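Local coordinates for CytC3 (Streptomyces, PDB 3GJA), which is a nonheme iron halogenase that probably chlorinates an aliphatic aminoacyl group carried on a partner protein during natural-product biosynthesis, at residues 144-149 with 257-262. Residues are numbered along the deposited sequence; the frame is centred on the assembly and turned at random.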
loop_
_atom_site.group_PDB
_atom_site.type_symbol
_atom_site.label_atom_id
_atom_site.label_comp_id
_atom_site.label_asym_id
_atom_site.label_seq_id
_atom_site.Cartn_x
_atom_site.Cartn_y
_atom_site.Cartn_z
ATOM N N ILE A 144 3.343 14.865 -1.414
ATOM C CA ILE A 144 2.630 13.850 -2.190
ATOM C C ILE A 144 2.887 12.416 -1.744
ATOM O O ILE A 144 2.666 11.477 -2.509
ATOM C CB ILE A 144 3.001 13.942 -3.679
ATOM C CG1 ILE A 144 4.499 13.683 -3.848
ATOM C CG2 ILE A 144 2.635 15.316 -4.230
ATOM C CD1 ILE A 144 4.929 13.517 -5.281
ATOM N N GLY A 145 3.348 12.243 -0.511
ATOM C CA GLY A 145 3.628 10.910 -0.017
ATOM C C GLY A 145 2.405 10.154 0.478
ATOM O O GLY A 145 1.345 10.734 0.715
ATOM N N THR A 146 2.558 8.844 0.634
ATOM C CA THR A 146 1.472 8.002 1.105
ATOM C C THR A 146 2.052 6.862 1.945
ATOM O O THR A 146 3.010 6.205 1.544
ATOM C CB THR A 146 0.674 7.420 -0.082
ATOM O OG1 THR A 146 -0.405 6.612 0.406
ATOM C CG2 THR A 146 1.576 6.559 -0.962
ATOM N N ILE A 147 1.487 6.654 3.127
ATOM C CA ILE A 147 1.949 5.588 4.002
ATOM C C ILE A 147 1.619 4.267 3.328
ATOM O O ILE A 147 0.458 3.983 3.022
ATOM C CB ILE A 147 1.253 5.663 5.377
ATOM C CG1 ILE A 147 1.720 6.921 6.113
ATOM C CG2 ILE A 147 1.562 4.413 6.205
ATOM C CD1 ILE A 147 3.186 6.903 6.474
ATOM N N THR A 148 2.655 3.471 3.093
ATOM C CA THR A 148 2.517 2.179 2.434
ATOM C C THR A 148 2.709 1.055 3.441
ATOM O O THR A 148 3.675 1.055 4.199
ATOM C CB THR A 148 3.580 2.033 1.309
ATOM O OG1 THR A 148 3.461 3.134 0.400
ATOM C CG2 THR A 148 3.405 0.724 0.547
ATOM N N VAL A 149 1.774 0.114 3.462
ATOM C CA VAL A 149 1.852 -1.040 4.348
ATOM C C VAL A 149 2.067 -2.240 3.427
ATOM O O VAL A 149 1.154 -2.668 2.723
ATOM C CB VAL A 149 0.546 -1.225 5.158
ATOM C CG1 VAL A 149 0.673 -2.421 6.098
ATOM C CG2 VAL A 149 0.250 0.033 5.949
ATOM N N ALA A 257 0.643 -4.650 -1.068
ATOM C CA ALA A 257 0.765 -3.314 -0.505
ATOM C C ALA A 257 -0.543 -2.545 -0.505
ATOM O O ALA A 257 -1.274 -2.534 -1.498
ATOM C CB ALA A 257 1.839 -2.516 -1.268
ATOM N N ALA A 258 -0.825 -1.909 0.628
ATOM C CA ALA A 258 -2.020 -1.091 0.803
ATOM C C ALA A 258 -1.485 0.298 1.129
ATOM O O ALA A 258 -0.631 0.447 2.008
ATOM C CB ALA A 258 -2.858 -1.621 1.950
ATOM N N ARG A 259 -1.979 1.312 0.425
ATOM C CA ARG A 259 -1.485 2.670 0.629
ATOM C C ARG A 259 -2.524 3.587 1.281
ATOM O O ARG A 259 -3.689 3.637 0.870
ATOM C CB ARG A 259 -0.991 3.205 -0.722
ATOM C CG ARG A 259 -0.491 2.056 -1.604
ATOM C CD ARG A 259 0.383 2.469 -2.785
ATOM N NE ARG A 259 1.704 2.885 -2.341
ATOM C CZ ARG A 259 2.848 2.493 -2.891
ATOM N NH1 ARG A 259 2.851 1.657 -3.920
ATOM N NH2 ARG A 259 3.993 2.951 -2.410
ATOM N N TYR A 260 -2.087 4.303 2.312
ATOM C CA TYR A 260 -2.974 5.175 3.066
ATOM C C TYR A 260 -2.628 6.651 3.039
ATOM O O TYR A 260 -1.473 7.043 2.876
ATOM C CB TYR A 260 -3.041 4.717 4.523
ATOM C CG TYR A 260 -3.453 3.275 4.681
ATOM C CD1 TYR A 260 -2.569 2.239 4.369
ATOM C CD2 TYR A 260 -4.737 2.942 5.115
ATOM C CE1 TYR A 260 -2.954 0.904 4.484
ATOM C CE2 TYR A 260 -5.133 1.613 5.232
ATOM C CZ TYR A 260 -4.239 0.597 4.912
ATOM O OH TYR A 260 -4.642 -0.714 4.997
ATOM N N VAL A 261 -3.657 7.460 3.236
ATOM C CA VAL A 261 -3.527 8.898 3.233
ATOM C C VAL A 261 -4.676 9.462 4.087
ATOM O O VAL A 261 -5.786 8.924 4.076
ATOM C CB VAL A 261 -3.611 9.399 1.774
ATOM C CG1 VAL A 261 -5.054 9.721 1.398
ATOM C CG2 VAL A 261 -2.683 10.560 1.574
ATOM N N PRO A 262 -4.416 10.524 4.872
ATOM C CA PRO A 262 -5.481 11.100 5.701
ATOM C C PRO A 262 -6.555 11.743 4.830
ATOM O O PRO A 262 -6.287 12.101 3.686
ATOM C CB PRO A 262 -4.734 12.108 6.579
ATOM C CG PRO A 262 -3.592 12.520 5.724
ATOM C CD PRO A 262 -3.135 11.201 5.131
#
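Thr-146 OG1 gives its proton to Tyr-260 O at 2.7 Å, coming from above the carbonyl plane rather than along a lone pair. The hydroxyl can reach because it stands anti to the backbone N (chi1 -179°). Tyr-260 O takes a second, weak bond from Ile-147 N (127° at the hydrogen), whereas Tyr-260 N returns a nearly straight 2.7 Å bond to Ile-147 O. One pair further on, Val-149 and Ala-258 exchange two good backbone bonds. Between these pairs Thr-148 and Arg-259 lie side by side: Thr-148 OG1 takes weak bonds from NH2 (2.9 Å) and NE of Arg-259, and Thr-148 CG2 sits over one guanidinium face near its rim. A bend at chi3 (73°) folds the arginine back to this hydroxyl. On the other face of the sheet Val-149 CG2 meets Tyr-260 CE1 at 3.6 Å. Further out, Arg-259 NH1 forms a salt bridge with Glu-104, and Tyr-260 OH bonds to Ile-81 O. Trp-101 NE1 also bonds to Thr-146 OG1, so a valine here would probably leave that indole N-H and Tyr-260 O each one partner short. These are neighbouring antiparallel strands, 147-152 and 253-262, central in the double-stranded beta-helix (cupin) core expected of the PhyH family.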